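Side-chain contacts in phosphatidylserine synthase (Haemophilus influenzae, PDB 3HSI), which belongs to the phospholipase D superfamily and is probably an enzyme of phospholipid metabolism, with an alpha/beta fold built around two mixed beta-sheets flanked by helices: residues E72-K77 with Q116-P121; D109-Q114 with N125-V130; G66-D71 with L164-K169. All blocks are in the same frame, centred on the assembly; numbering follows the deposited sequence.

How the contacts relate
Helix 64-79 serves both contact 1 and contact 3, meeting the C-terminal end of helix 107-118 in the first and the loop before strand 171-179 in the other. Contact 2 seats helix 107-118 on strand 127-130. Contact 2 is the most uniform of the three, a buried pair of aromatic rings; contact 1, also mainly buried, adds aliphatic groups to its stack, and contact 3, half buried, joins a small apolar touch to a polar bridge. The chemistry follows the place in the fold: rings where helices meet each other or the sheet, a carboxylate-amide bond beside an apolar touch where a helix meets a loop. Gln67 of contact 3 hydrogen-bonds Trp110 and Gln114 of contact 2.

Contact 1 of 3, residues E72-K77 with Q116-P121; sequences EIYRVK and QTYQLP
Tyr74 and Tyr118 lie flat against each other in an offset stack, which joins the two helices of successive beta-alpha-beta crossovers in this alpha/beta fold: helix 64-79 links parallel strands 52-56 and 84-90, and helix 107-118 links strands 84-90 and 127-130. Along the first segment, Glu72 and Ile73 turn to another neighbour, helix 35-48, where Glu72 makes a salt bridge with Arg47 and Ile73 packs on Ile46. Tyr74 comes next and carries the contact. Its CG stands beside the backbone N (chi1 -88°), which carries the ring out to helix 107-118. There the planes of the Tyr74 and Tyr118 rings differ by only 9°. The displacement sets the root of one tyrosine over the ring of the other: Tyr74 CB lies over the face of the Tyr118 ring, 3.8 Å from its centroid, a CH-pi contact, while CB of Tyr118 approaches Tyr74 CD1 at 3.5 Å. Lys77 closes the segment with a divided role. With CG anti to the backbone N (chi1 179°), Lys77 rests CG on the Leu120 methyl CD1, 3.8 Å away; the bend at chi2 then takes the rest of the chain away to the carbonyl oxygens of Pro81 and Leu83, which hold its ammonium group. Leu120 gets here because the chain leaves the helix at Gln119 with positive phi and turns, bringing the Leu120 side chain toward Tyr74. Leu120 CD1 therefore touches both Tyr74 and Lys77, and its nearest approach is from Leu120 CD1 to Tyr74 CE1, at 3.4 Å.

Contact 2 of 3, residues D109-Q114 with N125-V130; sequences DWYCEQ and NMFFGV
With CG beside the backbone N in both residues, Tyr111 (chi1 -51°) leans out of helix 107-118 and Phe127 (chi1 -75°) rises from strand 127-130, which lays the two rings nearly parallel in an offset stack. The side chains run across each other at roughly a right angle, yet the ring planes are only 4° from parallel. The centroids of the Tyr111 and Phe127 rings are 4.0 Å apart, and CD1 of each residue lies over the middle of the other's ring. The overlap is broad and the spacing even: on the two atoms flanking CD1, Tyr111 CE1 is 3.7 Å from Phe127 CE1 and Tyr111 CG is 3.8 Å from Phe127 CG.

The carbonyl oxygen of Trp60 accepts a hydrogen bond from the Tyr111 hydroxyl, giving the polar end of a buried side chain a partner and holding the far end of the ring in place, while the Trp60 indole meets the Phe127 ring edge-to-face. Phe127 is also steadied through its backbone, since one carboxylate oxygen of Asp205, OD2, takes hydrogen bonds from the amides of both Met126 and Phe127. Ile89 of strand 84-90 also touches both stacked residues, and Leu70 of helix 64-79 packs on Phe127.

Strands 84-90 and 127-130 are parallel neighbours connected through helix 107-118, and the ring pair presses that connecting helix onto the strand it leads to. Such apolar packing of helix on sheet is what closes a beta-alpha-beta crossover in an alpha/beta fold.

Contact 3 of 3, residues G66-D71 with L164-K169; sequences GQEILD and LHQFEK
Glu68 on helix 64-79 and Gln166 in the loop before strand 171-179 meet through one well-formed hydrogen bond, and their chain shapes explain how. Both send CG away from the backbone N, next to the carbonyl carbon. Beyond that they differ: Glu68 runs straight out from the helix, whereas Gln166 folds at chi2 (71°) and turns its NE2 toward the end of the carboxylate. The bond from Gln166 NE2 to Glu68 OE1 spans 3.1 Å and is almost linear, 167° at the hydrogen. The oxygen lies in the plane of the amide and is approached nearly head-on, in line with its own C-O bond. The carboxylate and amide planes are nevertheless turned 74° against each other, so the two flat groups meet askew and do not stack.

The second touch is apolar. Ile69, one residue along, keeps CG1 beside its backbone N and thereby points its longer branch at the loop, where it meets Leu164 tip to tip. Ile69 CG1 is 3.7 Å from Leu164 CD2, and the terminal methyl CD1 of Ile69 lies 4.1 Å from the same Leu164 CD2. Trp60 and the helix 35-48 residues Ile43 and Ile46 also pack on Ile69.

On the polar side, Lys39 NZ bonds both acceptors, Glu68 OE1 in a salt bridge and Gln166 OE1 in a hydrogen bond, which explains how Glu68 OE1 and Gln166 OE1 can lie 3.6 Å apart. The amide consequently has its rotation fixed, NE2 toward the carboxylate and OE1 toward the ammonium, and the positive charge of Lys39 probably helps keep Glu68 ionised.

Contact 1 of 3, residues E72-K77 with Q116-P121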
loop_
_atom_site.group_PDB
_atom_site.type_symbol
_atom_site.label_atom_id
_atom_site.label_comp_id
_atom_site.label_asym_id
_atom_site.label_seq_id
_atom_site.Cartn_x
_atom_site.Cartn_y
_atom_site.Cartn_z
ATOM N N GLU C 72 24.995 -15.401 25.226
ATOM C CA GLU C 72 26.024 -14.398 25.505
ATOM C C GLU C 72 25.457 -13.180 26.231
ATOM O O GLU C 72 26.082 -12.687 27.178
ATOM C CB GLU C 72 26.786 -13.961 24.248
ATOM C CG GLU C 72 27.624 -15.058 23.579
ATOM C CD GLU C 72 28.791 -15.539 24.404
ATOM O OE1 GLU C 72 29.249 -14.844 25.344
ATOM O OE2 GLU C 72 29.255 -16.658 24.112
ATOM N N ILE C 73 24.274 -12.724 25.802
ATOM C CA ILE C 73 23.593 -11.577 26.415
ATOM C C ILE C 73 23.292 -11.846 27.882
ATOM O O ILE C 73 23.603 -11.030 28.740
ATOM C CB ILE C 73 22.229 -11.260 25.724
ATOM C CG1 ILE C 73 22.433 -10.885 24.258
ATOM C CG2 ILE C 73 21.456 -10.133 26.495
ATOM C CD1 ILE C 73 22.949 -9.499 24.037
ATOM N N TYR C 74 22.669 -12.995 28.158
ATOM C CA TYR C 74 22.219 -13.333 29.502
ATOM C C TYR C 74 23.430 -13.481 30.404
ATOM O O TYR C 74 23.387 -13.113 31.563
ATOM C CB TYR C 74 21.377 -14.617 29.497
ATOM C CG TYR C 74 19.907 -14.356 29.260
ATOM C CD1 TYR C 74 19.055 -14.061 30.332
ATOM C CD2 TYR C 74 19.366 -14.424 27.990
ATOM C CE1 TYR C 74 17.704 -13.811 30.138
ATOM C CE2 TYR C 74 18.009 -14.166 27.779
ATOM C CZ TYR C 74 17.186 -13.868 28.864
ATOM O OH TYR C 74 15.861 -13.616 28.674
ATOM N N ARG C 75 24.518 -14.005 29.853
ATOM C CA ARG C 75 25.729 -14.151 30.630
ATOM C C ARG C 75 26.269 -12.779 31.074
ATOM O O ARG C 75 26.585 -12.612 32.255
ATOM C CB ARG C 75 26.760 -14.977 29.856
ATOM C CG ARG C 75 28.119 -15.114 30.515
ATOM C CD ARG C 75 29.062 -15.837 29.543
ATOM N NE ARG C 75 30.503 -15.700 29.816
ATOM C CZ ARG C 75 31.234 -14.598 29.610
ATOM N NH1 ARG C 75 30.674 -13.461 29.177
ATOM N NH2 ARG C 75 32.540 -14.626 29.874
ATOM N N VAL C 76 26.346 -11.799 30.162
ATOM C CA VAL C 76 26.896 -10.494 30.544
ATOM C C VAL C 76 25.945 -9.755 31.463
ATOM O O VAL C 76 26.384 -9.050 32.384
ATOM C CB VAL C 76 27.323 -9.577 29.358
ATOM C CG1 VAL C 76 28.559 -10.118 28.746
ATOM C CG2 VAL C 76 26.201 -9.380 28.329
ATOM N N LYS C 77 24.650 -9.949 31.206
ATOM C CA LYS C 77 23.582 -9.349 31.984
ATOM C C LYS C 77 23.538 -9.911 33.403
ATOM O O LYS C 77 23.210 -9.199 34.337
ATOM C CB LYS C 77 22.253 -9.548 31.275
ATOM C CG LYS C 77 21.083 -8.978 32.007
ATOM C CD LYS C 77 21.102 -7.449 32.046
ATOM C CE LYS C 77 20.172 -6.971 33.132
ATOM N NZ LYS C 77 20.050 -5.491 33.131
ATOM N N GLN C 116 12.007 -16.880 31.212
ATOM C CA GLN C 116 11.534 -17.701 32.340
ATOM C C GLN C 116 12.563 -18.701 32.829
ATOM O O GLN C 116 12.731 -18.903 34.025
ATOM C CB GLN C 116 10.215 -18.398 32.007
ATOM C CG GLN C 116 9.043 -17.422 31.882
ATOM C CD GLN C 116 9.053 -16.365 32.965
ATOM O OE1 GLN C 116 9.120 -15.188 32.669
ATOM N NE2 GLN C 116 9.027 -16.778 34.222
ATOM N N THR C 117 13.271 -19.288 31.876
ATOM C CA THR C 117 14.297 -20.291 32.133
ATOM C C THR C 117 15.602 -19.737 32.740
ATOM O O THR C 117 16.172 -20.323 33.648
ATOM C CB THR C 117 14.512 -21.118 30.835
ATOM O OG1 THR C 117 13.485 -22.113 30.787
ATOM C CG2 THR C 117 15.847 -21.809 30.812
ATOM N N TYR C 118 16.089 -18.618 32.243
ATOM C CA TYR C 118 17.250 -18.001 32.872
ATOM C C TYR C 118 16.930 -17.402 34.243
ATOM O O TYR C 118 17.772 -17.416 35.128
ATOM C CB TYR C 118 17.835 -16.920 31.958
ATOM C CG TYR C 118 18.840 -17.463 30.979
ATOM C CD1 TYR C 118 20.157 -17.696 31.370
ATOM C CD2 TYR C 118 18.466 -17.760 29.659
ATOM C CE1 TYR C 118 21.089 -18.199 30.476
ATOM C CE2 TYR C 118 19.388 -18.266 28.745
ATOM C CZ TYR C 118 20.701 -18.485 29.170
ATOM O OH TYR C 118 21.623 -18.984 28.283
ATOM N N GLN C 119 15.702 -16.901 34.398
ATOM C CA GLN C 119 15.256 -16.099 35.543
ATOM C C GLN C 119 16.349 -15.246 36.196
ATOM O O GLN C 119 16.792 -15.503 37.311
ATOM C CB GLN C 119 14.462 -16.939 36.556
ATOM C CG GLN C 119 15.222 -18.029 37.264
ATOM C CD GLN C 119 14.304 -19.003 37.990
ATOM O OE1 GLN C 119 13.083 -18.802 38.076
ATOM N NE2 GLN C 119 14.891 -20.075 38.512
ATOM N N LEU C 120 16.793 -14.234 35.470
ATOM C CA LEU C 120 17.692 -13.219 36.022
ATOM C C LEU C 120 17.041 -12.576 37.243
ATOM O O LEU C 120 15.823 -12.358 37.246
ATOM C CB LEU C 120 17.967 -12.128 34.990
ATOM C CG LEU C 120 18.702 -12.520 33.711
ATOM C CD1 LEU C 120 18.360 -11.525 32.593
ATOM C CD2 LEU C 120 20.204 -12.599 33.937
ATOM N N PRO C 121 17.850 -12.244 38.269
ATOM C CA PRO C 121 17.282 -11.659 39.488
ATOM C C PRO C 121 16.581 -10.346 39.152
ATOM O O PRO C 121 15.475 -10.086 39.618
ATOM C CB PRO C 121 18.516 -11.407 40.375
ATOM C CG PRO C 121 19.625 -12.243 39.776
ATOM C CD PRO C 121 19.328 -12.251 38.298
#

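Contact 2 of 3, residues D109-Q114 with N125-V130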
loop_
_atom_site.group_PDB
_atom_site.type_symbol
_atom_site.label_atom_id
_atom_site.label_comp_id
_atom_site.label_asym_id
_atom_site.label_seq_id
_atom_site.Cartn_x
_atom_site.Cartn_y
_atom_site.Cartn_z
ATOM N N ASP C 109 7.482 -16.637 21.402
ATOM C CA ASP C 109 7.311 -17.715 22.387
ATOM C C ASP C 109 8.670 -18.084 22.975
ATOM O O ASP C 109 8.807 -18.229 24.190
ATOM C CB ASP C 109 6.658 -18.955 21.770
ATOM C CG ASP C 109 5.263 -18.701 21.304
ATOM O OD1 ASP C 109 4.558 -17.924 21.972
ATOM O OD2 ASP C 109 4.846 -19.298 20.282
ATOM N N TRP C 110 9.676 -18.190 22.113
ATOM C CA TRP C 110 11.036 -18.513 22.550
ATOM C C TRP C 110 11.699 -17.433 23.468
ATOM O O TRP C 110 12.376 -17.769 24.448
ATOM C CB TRP C 110 11.904 -18.935 21.333
ATOM C CG TRP C 110 13.376 -19.130 21.617
ATOM C CD1 TRP C 110 13.952 -20.161 22.311
ATOM C CD2 TRP C 110 14.452 -18.271 21.211
ATOM N NE1 TRP C 110 15.326 -19.993 22.367
ATOM C CE2 TRP C 110 15.655 -18.836 21.711
ATOM C CE3 TRP C 110 14.523 -17.075 20.470
ATOM C CZ2 TRP C 110 16.906 -18.252 21.488
ATOM C CZ3 TRP C 110 15.772 -16.508 20.237
ATOM C CH2 TRP C 110 16.945 -17.092 20.757
ATOM N N TYR C 111 11.500 -16.155 23.173
ATOM C CA TYR C 111 12.031 -15.110 24.035
ATOM C C TYR C 111 11.482 -15.269 25.456
ATOM O O TYR C 111 12.245 -15.160 26.408
ATOM C CB TYR C 111 11.737 -13.697 23.515
ATOM C CG TYR C 111 12.092 -13.388 22.067
ATOM C CD1 TYR C 111 13.288 -13.840 21.488
ATOM C CD2 TYR C 111 11.220 -12.599 21.269
ATOM C CE1 TYR C 111 13.605 -13.552 20.155
ATOM C CE2 TYR C 111 11.535 -12.299 19.941
ATOM C CZ TYR C 111 12.728 -12.781 19.390
ATOM O OH TYR C 111 13.043 -12.491 18.080
ATOM N N CYS C 112 10.175 -15.561 25.589
ATOM C CA CYS C 112 9.539 -15.816 26.910
ATOM C C CYS C 112 10.094 -17.026 27.610
ATOM O O CYS C 112 10.357 -16.987 28.811
ATOM C CB CYS C 112 8.073 -16.098 26.766
ATOM S SG CYS C 112 7.172 -14.756 26.151
ATOM N N GLU C 113 10.210 -18.115 26.858
ATOM C CA GLU C 113 10.789 -19.322 27.359
ATOM C C GLU C 113 12.181 -19.032 27.958
ATOM O O GLU C 113 12.438 -19.359 29.115
ATOM C CB GLU C 113 10.853 -20.363 26.246
ATOM C CG GLU C 113 11.696 -21.583 26.604
ATOM C CD GLU C 113 12.102 -22.417 25.394
ATOM O OE1 GLU C 113 13.213 -22.983 25.418
ATOM O OE2 GLU C 113 11.323 -22.506 24.412
ATOM N N GLN C 114 13.061 -18.409 27.176
ATOM C CA GLN C 114 14.400 -18.029 27.652
ATOM C C GLN C 114 14.394 -17.159 28.915
ATOM O O GLN C 114 15.102 -17.434 29.852
ATOM C CB GLN C 114 15.216 -17.348 26.529
ATOM C CG GLN C 114 15.514 -18.275 25.347
ATOM C CD GLN C 114 15.950 -19.669 25.800
ATOM O OE1 GLN C 114 17.033 -19.844 26.327
ATOM N NE2 GLN C 114 15.105 -20.652 25.587
ATOM N N ASN C 125 12.491 -6.581 30.953
ATOM C CA ASN C 125 12.145 -6.833 29.555
ATOM C C ASN C 125 13.335 -6.427 28.699
ATOM O O ASN C 125 13.913 -5.363 28.925
ATOM C CB ASN C 125 10.945 -5.972 29.147
ATOM C CG ASN C 125 9.681 -6.302 29.930
ATOM O OD1 ASN C 125 9.335 -7.460 30.112
ATOM N ND2 ASN C 125 8.961 -5.277 30.342
HETATM N N MSE C 126 13.697 -7.277 27.738
HETATM C CA MSE C 126 14.813 -7.017 26.825
HETATM C C MSE C 126 14.410 -7.048 25.345
HETATM O O MSE C 126 15.040 -6.380 24.520
HETATM C CB MSE C 126 15.957 -8.000 27.085
HETATM C CG MSE C 126 16.510 -7.881 28.491
HETATM SE SE MSE C 126 18.203 -8.773 28.773
HETATM C CE MSE C 126 18.765 -7.649 30.219
ATOM N N PHE C 127 13.369 -7.811 25.022
ATOM C CA PHE C 127 12.883 -7.945 23.654
ATOM C C PHE C 127 11.604 -7.178 23.430
ATOM O O PHE C 127 10.585 -7.426 24.085
ATOM C CB PHE C 127 12.640 -9.416 23.297
ATOM C CG PHE C 127 13.890 -10.178 23.043
ATOM C CD1 PHE C 127 14.470 -10.171 21.791
ATOM C CD2 PHE C 127 14.498 -10.886 24.068
ATOM C CE1 PHE C 127 15.640 -10.859 21.554
ATOM C CE2 PHE C 127 15.658 -11.583 23.840
ATOM C CZ PHE C 127 16.243 -11.557 22.580
ATOM N N PHE C 128 11.662 -6.257 22.474
ATOM C CA PHE C 128 10.542 -5.405 22.155
ATOM C C PHE C 128 10.151 -5.525 20.690
ATOM O O PHE C 128 11.007 -5.507 19.822
ATOM C CB PHE C 128 10.885 -3.955 22.509
ATOM C CG PHE C 128 11.270 -3.762 23.956
ATOM C CD1 PHE C 128 10.305 -3.458 24.913
ATOM C CD2 PHE C 128 12.610 -3.925 24.369
ATOM C CE1 PHE C 128 10.672 -3.294 26.244
ATOM C CE2 PHE C 128 12.965 -3.765 25.711
ATOM C CZ PHE C 128 12.003 -3.433 26.630
ATOM N N GLY C 129 8.850 -5.624 20.432
ATOM C CA GLY C 129 8.317 -5.742 19.071
ATOM C C GLY C 129 7.823 -4.396 18.548
ATOM O O GLY C 129 7.004 -3.730 19.190
ATOM N N VAL C 130 8.368 -3.980 17.407
ATOM C CA VAL C 130 8.018 -2.682 16.825
ATOM C C VAL C 130 7.109 -2.923 15.617
ATOM O O VAL C 130 7.525 -3.542 14.658
ATOM C CB VAL C 130 9.288 -1.939 16.347
ATOM C CG1 VAL C 130 8.930 -0.648 15.635
ATOM C CG2 VAL C 130 10.268 -1.717 17.495
#

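Contact 3 of 3, residues G66-D71 with L164-K169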
loop_
_atom_site.group_PDB
_atom_site.type_symbol
_atom_site.label_atom_id
_atom_site.label_comp_id
_atom_site.label_asym_id
_atom_site.label_seq_id
_atom_site.Cartn_x
_atom_site.Cartn_y
_atom_site.Cartn_z
ATOM N N GLY C 66 20.820 -17.999 17.027
ATOM C CA GLY C 66 20.009 -17.137 17.904
ATOM C C GLY C 66 20.256 -17.430 19.374
ATOM O O GLY C 66 20.376 -16.508 20.187
ATOM N N GLN C 67 20.343 -18.721 19.699
ATOM C CA GLN C 67 20.487 -19.194 21.045
ATOM C C GLN C 67 21.875 -18.884 21.592
ATOM O O GLN C 67 22.009 -18.484 22.750
ATOM C CB GLN C 67 20.229 -20.707 21.109
ATOM C CG GLN C 67 20.345 -21.319 22.523
ATOM C CD GLN C 67 19.190 -20.908 23.444
ATOM O OE1 GLN C 67 18.029 -21.245 23.193
ATOM N NE2 GLN C 67 19.505 -20.144 24.503
ATOM N N GLU C 68 22.898 -19.089 20.771
ATOM C CA GLU C 68 24.268 -18.786 21.165
ATOM C C GLU C 68 24.395 -17.287 21.451
ATOM O O GLU C 68 24.972 -16.892 22.469
ATOM C CB GLU C 68 25.231 -19.191 20.069
ATOM C CG GLU C 68 26.683 -19.211 20.530
ATOM C CD GLU C 68 27.650 -19.658 19.448
ATOM O OE1 GLU C 68 27.209 -20.200 18.399
ATOM O OE2 GLU C 68 28.872 -19.460 19.654
ATOM N N ILE C 69 23.803 -16.452 20.607
ATOM C CA ILE C 69 23.919 -15.010 20.839
ATOM C C ILE C 69 23.159 -14.598 22.087
ATOM O O ILE C 69 23.702 -13.858 22.922
ATOM C CB ILE C 69 23.521 -14.140 19.616
ATOM C CG1 ILE C 69 24.353 -14.503 18.374
ATOM C CG2 ILE C 69 23.679 -12.652 19.936
ATOM C CD1 ILE C 69 25.860 -14.707 18.636
ATOM N N LEU C 70 21.932 -15.097 22.242
ATOM C CA LEU C 70 21.117 -14.731 23.409
ATOM C C LEU C 70 21.746 -15.224 24.708
ATOM O O LEU C 70 21.687 -14.532 25.728
ATOM C CB LEU C 70 19.694 -15.235 23.256
ATOM C CG LEU C 70 18.672 -14.752 24.284
ATOM C CD1 LEU C 70 18.725 -13.223 24.399
ATOM C CD2 LEU C 70 17.263 -15.227 23.925
ATOM N N ASP C 71 22.362 -16.405 24.660
ATOM C CA ASP C 71 23.169 -16.918 25.779
ATOM C C ASP C 71 24.297 -15.987 26.206
ATOM O O ASP C 71 24.543 -15.839 27.406
ATOM C CB ASP C 71 23.776 -18.267 25.440
ATOM C CG ASP C 71 22.773 -19.374 25.504
ATOM O OD1 ASP C 71 21.728 -19.191 26.172
ATOM O OD2 ASP C 71 23.011 -20.422 24.874
ATOM N N LEU C 164 24.887 -15.786 10.358
ATOM C CA LEU C 164 26.076 -15.920 11.201
ATOM C C LEU C 164 26.974 -17.117 10.829
ATOM O O LEU C 164 27.957 -17.426 11.540
ATOM C CB LEU C 164 25.642 -16.002 12.669
ATOM C CG LEU C 164 25.398 -14.661 13.384
ATOM C CD1 LEU C 164 24.535 -13.735 12.581
ATOM C CD2 LEU C 164 24.754 -14.890 14.717
ATOM N N HIS C 165 26.643 -17.769 9.703
ATOM C CA HIS C 165 27.364 -18.946 9.236
ATOM C C HIS C 165 27.500 -19.984 10.350
ATOM O O HIS C 165 28.593 -20.458 10.642
ATOM C CB HIS C 165 28.749 -18.543 8.727
ATOM C CG HIS C 165 29.328 -19.509 7.757
ATOM N ND1 HIS C 165 30.377 -19.189 6.929
ATOM C CD2 HIS C 165 28.988 -20.789 7.461
ATOM C CE1 HIS C 165 30.671 -20.237 6.177
ATOM N NE2 HIS C 165 29.836 -21.218 6.475
ATOM N N GLN C 166 26.379 -20.349 10.962
ATOM C CA GLN C 166 26.405 -21.339 12.036
ATOM C C GLN C 166 26.929 -22.715 11.599
ATOM O O GLN C 166 27.686 -23.355 12.342
ATOM C CB GLN C 166 25.023 -21.464 12.692
ATOM C CG GLN C 166 25.027 -22.234 14.030
ATOM C CD GLN C 166 25.690 -21.440 15.141
ATOM O OE1 GLN C 166 26.090 -20.289 14.943
ATOM N NE2 GLN C 166 25.800 -22.038 16.314
ATOM N N PHE C 167 26.495 -23.195 10.433
ATOM C CA PHE C 167 26.984 -24.489 9.937
ATOM C C PHE C 167 27.689 -24.284 8.604
ATOM O O PHE C 167 28.577 -23.444 8.524
ATOM C CB PHE C 167 25.881 -25.572 9.929
ATOM C CG PHE C 167 25.207 -25.739 11.283
ATOM C CD1 PHE C 167 23.970 -25.135 11.550
ATOM C CD2 PHE C 167 25.848 -26.432 12.316
ATOM C CE1 PHE C 167 23.354 -25.257 12.818
ATOM C CE2 PHE C 167 25.249 -26.571 13.602
ATOM C CZ PHE C 167 24.000 -25.986 13.852
ATOM N N GLU C 168 27.286 -24.997 7.569
ATOM C CA GLU C 168 27.938 -24.890 6.280
ATOM C C GLU C 168 27.400 -23.733 5.445
ATOM O O GLU C 168 28.154 -23.049 4.780
ATOM C CB GLU C 168 27.845 -26.220 5.524
ATOM N N LYS C 169 26.113 -23.451 5.537
ATOM C CA LYS C 169 25.517 -22.424 4.705
ATOM C C LYS C 169 25.629 -21.052 5.314
ATOM O O LYS C 169 25.585 -20.895 6.535
ATOM C CB LYS C 169 24.050 -22.755 4.407
#